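Local atomic coordinates of putative uncharacterized protein (Pyrococcus furiosus, PDB entry 3V68), a protein that is of unknown function, belongs to the DUF2666 family and probably binds double-stranded DNA. Residues R4-T9 / E27-F32; K94-E99 / L244-E249; E191-F196 / Q210-F215. One frame throughout, in Å; residues are numbered along the deposited sequence. Where two conformers were deposited one is given.

Contact 1 (R4-T9 / E27-F32)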
loop_
_atom_site.group_PDB
_atom_site.type_symbol
_atom_site.label_atom_id
_atom_site.label_comp_id
_atom_site.label_asym_id
_atom_site.label_seq_id
_atom_site.Cartn_x
_atom_site.Cartn_y
_atom_site.Cartn_z
ATOM N N ARG A 4 -15.909 -3.481 -21.232
ATOM C CA ARG A 4 -15.750 -4.030 -19.884
ATOM C C ARG A 4 -14.555 -4.966 -19.748
ATOM O O ARG A 4 -14.406 -5.922 -20.510
ATOM C CB ARG A 4 -17.026 -4.748 -19.446
ATOM C CG ARG A 4 -16.945 -5.380 -18.062
ATOM C CD ARG A 4 -18.258 -6.026 -17.691
ATOM N NE ARG A 4 -19.290 -5.025 -17.442
ATOM C CZ ARG A 4 -20.553 -5.298 -17.129
ATOM N NH1 ARG A 4 -20.968 -6.554 -17.028
ATOM N NH2 ARG A 4 -21.407 -4.305 -16.920
ATOM N N ILE A 5 -13.719 -4.677 -18.756
ATOM C CA ILE A 5 -12.502 -5.433 -18.508
ATOM C C ILE A 5 -12.011 -5.131 -17.092
ATOM O O ILE A 5 -12.163 -4.016 -16.597
ATOM C CB ILE A 5 -11.400 -5.092 -19.558
ATOM C CG1 ILE A 5 -10.211 -6.055 -19.447
ATOM C CG2 ILE A 5 -10.968 -3.622 -19.448
ATOM C CD1 ILE A 5 -9.200 -5.949 -20.579
ATOM N N LEU A 6 -11.442 -6.137 -16.441
ATOM C CA LEU A 6 -10.790 -5.930 -15.162
ATOM C C LEU A 6 -9.647 -6.913 -15.069
ATOM O O LEU A 6 -9.866 -8.101 -14.854
ATOM C CB LEU A 6 -11.776 -6.128 -14.012
ATOM C CG LEU A 6 -11.343 -5.719 -12.608
ATOM C CD1 LEU A 6 -10.742 -4.311 -12.590
ATOM C CD2 LEU A 6 -12.519 -5.808 -11.654
ATOM N N GLU A 7 -8.428 -6.420 -15.259
ATOM C CA GLU A 7 -7.271 -7.299 -15.320
ATOM C C GLU A 7 -6.003 -6.683 -14.754
ATOM O O GLU A 7 -5.800 -5.461 -14.799
ATOM C CB GLU A 7 -7.023 -7.792 -16.750
ATOM C CG GLU A 7 -6.660 -6.718 -17.756
ATOM C CD GLU A 7 -6.171 -7.298 -19.072
ATOM O OE1 GLU A 7 -5.144 -6.805 -19.587
ATOM O OE2 GLU A 7 -6.810 -8.245 -19.590
ATOM N N PHE A 8 -5.164 -7.557 -14.210
ATOM C CA PHE A 8 -3.826 -7.205 -13.783
ATOM C C PHE A 8 -2.858 -8.271 -14.267
ATOM O O PHE A 8 -3.053 -9.456 -14.002
ATOM C CB PHE A 8 -3.736 -7.087 -12.255
ATOM C CG PHE A 8 -2.342 -6.834 -11.763
ATOM C CD1 PHE A 8 -1.777 -5.569 -11.877
ATOM C CD2 PHE A 8 -1.580 -7.866 -11.211
ATOM C CE1 PHE A 8 -0.477 -5.326 -11.446
ATOM C CE2 PHE A 8 -0.276 -7.629 -10.774
ATOM C CZ PHE A 8 0.275 -6.360 -10.892
ATOM N N THR A 9 -1.820 -7.850 -14.981
ATOM C CA THR A 9 -0.707 -8.746 -15.291
ATOM C C THR A 9 0.609 -8.035 -15.023
ATOM O O THR A 9 0.694 -6.808 -15.114
ATOM C CB THR A 9 -0.719 -9.303 -16.750
ATOM O OG1 THR A 9 -0.491 -8.248 -17.693
ATOM C CG2 THR A 9 -2.034 -10.007 -17.080
ATOM N N GLU A 27 -18.620 -8.640 -5.022
ATOM C CA GLU A 27 -17.729 -9.529 -4.267
ATOM C C GLU A 27 -16.464 -9.865 -5.058
ATOM O O GLU A 27 -15.355 -9.749 -4.538
ATOM C CB GLU A 27 -18.451 -10.818 -3.855
ATOM C CG GLU A 27 -17.634 -11.714 -2.928
ATOM C CD GLU A 27 -18.222 -13.113 -2.757
ATOM O OE1 GLU A 27 -18.959 -13.591 -3.648
ATOM O OE2 GLU A 27 -17.927 -13.748 -1.727
ATOM N N ASN A 28 -16.630 -10.285 -6.310
ATOM C CA ASN A 28 -15.486 -10.667 -7.133
ATOM C C ASN A 28 -14.587 -9.481 -7.470
ATOM O O ASN A 28 -13.365 -9.615 -7.510
ATOM C CB ASN A 28 -15.946 -11.365 -8.415
ATOM C CG ASN A 28 -16.532 -12.742 -8.156
ATOM O OD1 ASN A 28 -16.343 -13.331 -7.086
ATOM N ND2 ASN A 28 -17.254 -13.264 -9.143
ATOM N N ILE A 29 -15.200 -8.323 -7.701
ATOM C CA ILE A 29 -14.437 -7.116 -8.006
ATOM C C ILE A 29 -13.628 -6.680 -6.786
ATOM O O ILE A 29 -12.433 -6.393 -6.902
ATOM C CB ILE A 29 -15.327 -5.968 -8.540
ATOM C CG1 ILE A 29 -15.948 -6.381 -9.882
ATOM C CG2 ILE A 29 -14.508 -4.681 -8.688
ATOM C CD1 ILE A 29 -17.066 -5.466 -10.362
ATOM N N ALA A 30 -14.269 -6.665 -5.619
ATOM C CA ALA A 30 -13.580 -6.289 -4.385
ATOM C C ALA A 30 -12.445 -7.256 -4.046
ATOM O O ALA A 30 -11.383 -6.825 -3.598
ATOM C CB ALA A 30 -14.567 -6.169 -3.224
ATOM N N MET A 31 -12.665 -8.549 -4.274
ATOM C CA MET A 31 -11.634 -9.551 -4.013
ATOM C C MET A 31 -10.461 -9.435 -4.986
ATOM O O MET A 31 -9.307 -9.610 -4.593
ATOM C CB MET A 31 -12.229 -10.960 -4.019
ATOM C CG MET A 31 -13.103 -11.245 -2.805
ATOM S SD MET A 31 -12.226 -11.000 -1.247
ATOM C CE MET A 31 -11.043 -12.345 -1.323
ATOM N N PHE A 32 -10.761 -9.126 -6.247
ATOM C CA PHE A 32 -9.729 -8.867 -7.252
ATOM C C PHE A 32 -8.872 -7.662 -6.855
ATOM O O PHE A 32 -7.636 -7.747 -6.848
ATOM C CB PHE A 32 -10.360 -8.634 -8.629
ATOM C CG PHE A 32 -9.397 -8.087 -9.657
ATOM C CD1 PHE A 32 -8.524 -8.932 -10.333
ATOM C CD2 PHE A 32 -9.361 -6.723 -9.938
ATOM C CE1 PHE A 32 -7.632 -8.422 -11.287
ATOM C CE2 PHE A 32 -8.469 -6.209 -10.886
ATOM C CZ PHE A 32 -7.611 -7.059 -11.562
#
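Strand 5-9 and helix 27-32 run nearly parallel, their axes 23° apart and 10.2 Å at the closest, with the alpha carbons of Leu6 and Ile29 the nearest pair. Leu6 carries most of the strand's side. Its CD2 meets Ile29 CG2 at 3.7 Å, the side chains crossing at about a right angle, while CG and CD1 lie against the Phe32 ring, Leu6 CG 3.4 Å from Phe32 CE2. This is a helix packed on one face of an antiparallel sheet: strand 5-12 is an inner strand of the four, and helix 26-43 follows the hairpin that 5-12 forms with 15-20. Phe32, with CG anti to its backbone N (chi1 168°), reaches down to the strand backbone. The ring has Leu6 O over one face and Phe8 N at its edge, in plane, with CZ 3.6 Å from that nitrogen. Phe8 adds its CB at 3.9 Å from Phe32 CZ before its ring passes on to Val36 and Val40. Replacing Phe32 with an alanine would probably open a gap between helix and strand and strip Leu6 CG and CD1 of the ring they lie against. On the strand's other face Glu7 forms a salt bridge with Arg131.

Contact 2 (K94-E99 / L244-E249)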
loop_
_atom_site.group_PDB
_atom_site.type_symbol
_atom_site.label_atom_id
_atom_site.label_comp_id
_atom_site.label_asym_id
_atom_site.label_seq_id
_atom_site.Cartn_x
_atom_site.Cartn_y
_atom_site.Cartn_z
ATOM N N LYS A 94 14.840 14.097 0.066
ATOM C CA LYS A 94 15.061 13.106 1.125
ATOM C C LYS A 94 13.804 12.902 1.977
ATOM O O LYS A 94 13.443 11.765 2.301
ATOM C CB LYS A 94 16.256 13.498 2.001
ATOM C CG LYS A 94 16.645 12.435 3.013
ATOM C CD LYS A 94 17.873 12.839 3.808
ATOM C CE LYS A 94 18.277 11.738 4.775
ATOM N NZ LYS A 94 19.578 12.032 5.442
ATOM N N LYS A 95 13.136 14.002 2.319
ATOM C CA LYS A 95 11.899 13.953 3.095
ATOM C C LYS A 95 10.840 13.102 2.389
ATOM O O LYS A 95 10.160 12.295 3.031
ATOM C CB LYS A 95 11.368 15.369 3.369
ATOM C CG LYS A 95 10.218 15.426 4.373
ATOM C CD LYS A 95 9.754 16.854 4.658
ATOM C CE LYS A 95 8.589 16.853 5.651
ATOM N NZ LYS A 95 7.991 18.207 5.866
ATOM N N LEU A 96 10.716 13.282 1.074
ATOM C CA LEU A 96 9.764 12.513 0.267
ATOM C C LEU A 96 10.053 11.016 0.328
ATOM O O LEU A 96 9.131 10.203 0.490
ATOM C CB LEU A 96 9.779 12.991 -1.184
ATOM C CG LEU A 96 9.282 14.410 -1.475
ATOM C CD1 LEU A 96 9.576 14.752 -2.918
ATOM C CD2 LEU A 96 7.794 14.559 -1.167
ATOM N N LEU A 97 11.332 10.664 0.220
ATOM C CA LEU A 97 11.752 9.261 0.222
ATOM C C LEU A 97 11.672 8.620 1.606
ATOM O O LEU A 97 11.336 7.439 1.721
ATOM C CB LEU A 97 13.155 9.107 -0.373
ATOM C CG LEU A 97 13.292 9.434 -1.864
ATOM C CD1 LEU A 97 14.760 9.588 -2.243
ATOM C CD2 LEU A 97 12.615 8.375 -2.732
ATOM N N VAL A 98 11.968 9.395 2.648
ATOM C CA VAL A 98 11.808 8.929 4.030
ATOM C C VAL A 98 10.359 8.520 4.318
ATOM O O VAL A 98 10.115 7.489 4.941
ATOM C CB VAL A 98 12.325 9.968 5.070
ATOM C CG1 VAL A 98 11.847 9.636 6.478
ATOM C CG2 VAL A 98 13.847 10.026 5.045
ATOM N N GLU A 99 9.402 9.313 3.840
ATOM C CA GLU A 99 7.995 8.975 4.032
ATOM C C GLU A 99 7.608 7.671 3.315
ATOM O O GLU A 99 6.847 6.857 3.856
ATOM C CB GLU A 99 7.087 10.126 3.595
ATOM C CG GLU A 99 5.644 9.953 4.061
ATOM C CD GLU A 99 4.718 11.073 3.625
ATOM O OE1 GLU A 99 5.121 11.923 2.799
ATOM O OE2 GLU A 99 3.571 11.095 4.119
ATOM N N LEU A 244 6.954 9.654 -5.006
ATOM C CA LEU A 244 7.851 9.102 -6.008
ATOM C C LEU A 244 7.743 9.880 -7.319
ATOM O O LEU A 244 8.742 10.085 -8.005
ATOM C CB LEU A 244 7.584 7.604 -6.209
ATOM C CG LEU A 244 7.813 6.713 -4.979
ATOM C CD1 LEU A 244 7.295 5.292 -5.225
ATOM C CD2 LEU A 244 9.288 6.698 -4.561
ATOM N N GLU A 245 6.524 10.323 -7.634
ATOM C CA GLU A 245 6.248 11.186 -8.781
ATOM C C GLU A 245 7.055 12.479 -8.675
ATOM O O GLU A 245 7.734 12.871 -9.627
ATOM C CB GLU A 245 4.746 11.495 -8.840
ATOM C CG GLU A 245 4.252 12.170 -10.122
ATOM C CD GLU A 245 2.750 12.438 -10.093
ATOM O OE1 GLU A 245 2.011 11.699 -9.397
ATOM O OE2 GLU A 245 2.306 13.389 -10.771
ATOM N N LYS A 246 6.992 13.115 -7.506
ATOM C CA LYS A 246 7.701 14.376 -7.262
ATOM C C LYS A 246 9.221 14.207 -7.300
ATOM O O LYS A 246 9.928 15.090 -7.793
ATOM C CB LYS A 246 7.246 15.020 -5.944
ATOM C CG LYS A 246 7.834 16.413 -5.657
ATOM C CD LYS A 246 7.405 17.456 -6.683
ATOM C CE LYS A 246 8.216 18.735 -6.531
ATOM N NZ LYS A 246 7.832 19.767 -7.535
ATOM N N TYR A 247 9.721 13.080 -6.790
ATOM C CA TYR A 247 11.152 12.796 -6.885
ATOM C C TYR A 247 11.600 12.674 -8.343
ATOM O O TYR A 247 12.616 13.252 -8.734
ATOM C CB TYR A 247 11.574 11.539 -6.101
ATOM C CG TYR A 247 13.036 11.218 -6.337
ATOM C CD1 TYR A 247 14.034 11.772 -5.533
ATOM C CD2 TYR A 247 13.426 10.414 -7.408
ATOM C CE1 TYR A 247 15.379 11.504 -5.775
ATOM C CE2 TYR A 247 14.761 10.144 -7.659
ATOM C CZ TYR A 247 15.733 10.691 -6.843
ATOM O OH TYR A 247 17.060 10.420 -7.098
ATOM N N LEU A 248 10.842 11.914 -9.134
ATOM C CA LEU A 248 11.205 11.626 -10.525
ATOM C C LEU A 248 11.105 12.843 -11.447
ATOM O O LEU A 248 11.739 12.872 -12.503
ATOM C CB LEU A 248 10.382 10.454 -11.076
ATOM C CG LEU A 248 10.681 9.079 -10.463
ATOM C CD1 LEU A 248 9.605 8.069 -10.827
ATOM C CD2 LEU A 248 12.061 8.567 -10.860
ATOM N N GLU A 249 10.321 13.842 -11.047
ATOM C CA GLU A 249 10.226 15.096 -11.801
ATOM C C GLU A 249 11.572 15.815 -11.831
ATOM O O GLU A 249 12.291 15.842 -10.828
ATOM C CB GLU A 249 9.166 16.018 -11.199
ATOM C CG GLU A 249 7.736 15.617 -11.493
ATOM C CD GLU A 249 6.732 16.557 -10.856
ATOM O OE1 GLU A 249 6.718 17.755 -11.216
ATOM O OE2 GLU A 249 5.949 16.100 -9.998
#
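The helical segments 94-99 and 244-248 run roughly antiparallel, at 148° between their directions, and approach to 9.4 Å between axes; Leu96 is paired with Tyr247 and Leu97 with Leu244 at the nearest alpha carbons. Within the two segments no hydrogen bond crosses, and carbon packing makes the contact. Asn243 ND2, one residue earlier in the helix, does bond Leu96 O and Glu99 OE1. Leu96 sends CD1 onto the start of the Lys246 side chain, 3.6 Å from Lys246 CG and slightly farther from its CB. That lysine turns at chi2 (64°), which carries the rest of the chain and its ammonium group away from the leucine. Here helix 91-110 of the first DUF2666 region meets the C-terminal helix 241-248 of the second, so the contact ties together parts of the chain some 145 residues apart. Leu97 divides its two methyls between two partners: CD1 approaches the Tyr247 ring obliquely, 4.0 Å from Tyr247 CD1, and CD2 lies 4.2 Å from Leu244 CD2. Leu161 of helix 160-181 touches both Leu244 and Tyr247, and the Tyr247 hydroxyl is hydrogen-bonded to Lys51 NZ.

Contact 3 (E191-F196 / Q210-F215)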
loop_
_atom_site.group_PDB
_atom_site.type_symbol
_atom_site.label_atom_id
_atom_site.label_comp_id
_atom_site.label_asym_id
_atom_site.label_seq_id
_atom_site.Cartn_x
_atom_site.Cartn_y
_atom_site.Cartn_z
ATOM N N GLU A 191 -15.347 9.686 11.200
ATOM C CA GLU A 191 -15.966 10.301 12.370
ATOM C C GLU A 191 -15.809 9.458 13.634
ATOM O O GLU A 191 -15.663 9.992 14.724
ATOM C CB GLU A 191 -17.422 10.657 12.084
ATOM C CG GLU A 191 -17.507 11.820 11.111
ATOM C CD GLU A 191 -18.906 12.149 10.661
ATOM O OE1 GLU A 191 -19.879 11.836 11.385
ATOM O OE2 GLU A 191 -19.026 12.755 9.571
ATOM N N TYR A 192 -15.792 8.138 13.468
ATOM C CA TYR A 192 -15.550 7.216 14.575
ATOM C C TYR A 192 -14.250 7.536 15.334
ATOM O O TYR A 192 -14.210 7.467 16.567
ATOM C CB TYR A 192 -15.522 5.788 14.022
ATOM C CG TYR A 192 -15.375 4.680 15.039
ATOM C CD1 TYR A 192 -14.137 4.084 15.266
ATOM C CD2 TYR A 192 -16.480 4.200 15.741
ATOM C CE1 TYR A 192 -13.992 3.052 16.180
ATOM C CE2 TYR A 192 -16.347 3.162 16.659
ATOM C CZ TYR A 192 -15.101 2.599 16.873
ATOM O OH TYR A 192 -14.957 1.577 17.774
ATOM N N PHE A 193 -13.201 7.899 14.594
ATOM C CA PHE A 193 -11.899 8.208 15.186
ATOM C C PHE A 193 -11.689 9.706 15.450
ATOM O O PHE A 193 -10.579 10.136 15.774
ATOM C CB PHE A 193 -10.778 7.653 14.298
ATOM C CG PHE A 193 -10.675 6.154 14.324
ATOM C CD1 PHE A 193 -10.027 5.515 15.377
ATOM C CD2 PHE A 193 -11.225 5.383 13.303
ATOM C CE1 PHE A 193 -9.927 4.124 15.413
ATOM C CE2 PHE A 193 -11.120 3.990 13.324
ATOM C CZ PHE A 193 -10.477 3.361 14.382
ATOM N N GLY A 194 -12.758 10.492 15.311
ATOM C CA GLY A 194 -12.674 11.954 15.393
ATOM C C GLY A 194 -12.213 12.563 16.707
ATOM O O GLY A 194 -11.856 13.745 16.747
ATOM N N GLY A 195 -12.213 11.765 17.775
ATOM C CA GLY A 195 -11.749 12.209 19.090
ATOM C C GLY A 195 -10.244 12.176 19.287
ATOM O O GLY A 195 -9.754 12.458 20.381
ATOM N N PHE A 196 -9.515 11.828 18.226
ATOM C CA PHE A 196 -8.052 11.747 18.242
ATOM C C PHE A 196 -7.427 12.584 17.132
ATOM O O PHE A 196 -7.950 12.647 16.014
ATOM C CB PHE A 196 -7.600 10.298 18.050
ATOM C CG PHE A 196 -8.016 9.374 19.158
ATOM C CD1 PHE A 196 -9.245 8.721 19.114
ATOM C CD2 PHE A 196 -7.169 9.136 20.237
ATOM C CE1 PHE A 196 -9.632 7.860 20.137
ATOM C CE2 PHE A 196 -7.548 8.277 21.262
ATOM C CZ PHE A 196 -8.782 7.633 21.207
ATOM N N GLN A 210 -7.581 0.431 21.278
ATOM C CA GLN A 210 -8.778 -0.139 21.878
ATOM C C GLN A 210 -10.037 0.262 21.111
ATOM O O GLN A 210 -10.895 -0.573 20.832
ATOM C CB GLN A 210 -8.879 0.262 23.349
ATOM C CG GLN A 210 -10.055 -0.366 24.084
ATOM C CD GLN A 210 -9.953 -1.877 24.203
ATOM O OE1 GLN A 210 -8.861 -2.446 24.231
ATOM N NE2 GLN A 210 -11.099 -2.536 24.279
ATOM N N LEU A 211 -10.129 1.543 20.752
ATOM C CA LEU A 211 -11.250 2.019 19.955
ATOM C C LEU A 211 -11.324 1.299 18.608
ATOM O O LEU A 211 -12.407 0.900 18.168
ATOM C CB LEU A 211 -11.187 3.539 19.768
ATOM C CG LEU A 211 -12.408 4.172 19.089
ATOM C CD1 LEU A 211 -13.679 3.975 19.903
ATOM C CD2 LEU A 211 -12.180 5.651 18.797
ATOM N N PHE A 212 -10.171 1.105 17.969
ATOM C CA PHE A 212 -10.141 0.319 16.747
ATOM C C PHE A 212 -10.658 -1.113 16.968
ATOM O O PHE A 212 -11.435 -1.630 16.161
ATOM C CB PHE A 212 -8.743 0.269 16.124
ATOM C CG PHE A 212 -8.573 -0.886 15.182
ATOM C CD1 PHE A 212 -9.041 -0.804 13.876
ATOM C CD2 PHE A 212 -8.022 -2.088 15.631
ATOM C CE1 PHE A 212 -8.942 -1.891 13.018
ATOM C CE2 PHE A 212 -7.916 -3.175 14.782
ATOM C CZ PHE A 212 -8.375 -3.075 13.469
ATOM N N ARG A 213 -10.217 -1.748 18.053
ATOM C CA ARG A 213 -10.631 -3.124 18.330
ATOM C C ARG A 213 -12.129 -3.262 18.571
ATOM O O ARG A 213 -12.711 -4.306 18.290
ATOM C CB ARG A 213 -9.841 -3.711 19.496
ATOM C CG ARG A 213 -8.364 -3.867 19.209
ATOM C CD ARG A 213 -7.738 -4.862 20.162
ATOM N NE ARG A 213 -6.281 -4.818 20.120
ATOM C CZ ARG A 213 -5.529 -5.412 19.197
ATOM N NH1 ARG A 213 -6.086 -6.107 18.212
ATOM N NH2 ARG A 213 -4.210 -5.305 19.263
ATOM N N GLU A 214 -12.750 -2.196 19.067
ATOM C CA GLU A 214 -14.180 -2.178 19.316
ATOM C C GLU A 214 -15.008 -1.826 18.085
ATOM O O GLU A 214 -16.243 -1.852 18.142
ATOM C CB GLU A 214 -14.494 -1.208 20.452
ATOM C CG GLU A 214 -13.949 -1.673 21.784
ATOM C CD GLU A 214 -13.843 -0.567 22.801
ATOM O OE1 GLU A 214 -13.444 -0.868 23.944
ATOM O OE2 GLU A 214 -14.143 0.597 22.462
ATOM N N PHE A 215 -14.338 -1.496 16.979
ATOM C CA PHE A 215 -15.037 -1.122 15.755
ATOM C C PHE A 215 -15.742 -2.325 15.159
ATOM O O PHE A 215 -15.116 -3.343 14.855
ATOM C CB PHE A 215 -14.084 -0.473 14.740
ATOM C CG PHE A 215 -14.716 -0.196 13.398
ATOM C CD1 PHE A 215 -15.488 0.944 13.195
ATOM C CD2 PHE A 215 -14.527 -1.077 12.338
ATOM C CE1 PHE A 215 -16.071 1.199 11.950
ATOM C CE2 PHE A 215 -15.097 -0.827 11.089
ATOM C CZ PHE A 215 -15.876 0.309 10.897
#
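Tyr192 OH donates a 2.7 Å hydrogen bond to Leu211 O, a carbonyl in the last turn of helix 202-213. The contact joins the C-terminal ends of two successive helices, 186-192 and 202-213, in the second DUF2666 region: helix 186-192 ends in a type I beta turn from Phe193 to Phe196, and helix 202-213 follows a few residues later. The hydroxyl comes to the carbonyl off-line, with a C=O...O angle of 144° and a tilt of 25° from the carbonyl plane. The same oxygen also takes a weak bond from Glu214 N, so it is held from both the tyrosine and its own helix end.

The Tyr192 side chain swings away from its own amide nitrogen and stretches across to the second segment, its ring passing Leu211 in the opposite sense; Tyr192 CE1 is 3.5 Å from Leu211 CG. Phe215 closes one face of this ring in a T-shaped stack: its edge points at the tyrosine, with the planes at 74°, the centroids 5.2 Å apart and CD1 over the ring centre. Tyr192 is thus fixed at its hydroxyl and over one face.

Leu211 is shared among three aromatic residues of the first segment. While CD1 sits by the Tyr192 hydroxyl, CD2 lies 3.6 Å from Phe196 CE1, at the edge of that ring, and reaches Phe193 CD1 at 4.0 Å. Phe193 goes deeper, toward Met229 of helix 219-231, a helix that also packs against Phe212 and Phe215 through Ala226 and Ala225. At the far end of the Phe193 ring, CZ lies 3.9 Å from Phe212 CB, which sits at the ring edge, in its plane.

Overall arrangement
The three contacts are well separated, with centres 30 to 31 Å apart and none touching another. Contact 1 sets a helix of the first DUF2666 region on the four-stranded sheet, to which both regions give two strands, and contact 3 joins helix ends within the second. Of the three, only contact 2 has one segment in each region; contact 3 is nested in the chain loop it closes, yet their nearest atoms remain about 17 Å apart. Contacts 1 and 2 lie on opposite sides of the chain's centre, and the nearest atoms of contact 1 are about 15 Å from either of the others. Helix 219-231 reaches both contacts 1 and 3: its Phe220 touches Ala30 and Met31, and it packs on Phe193, Phe212 and Phe215.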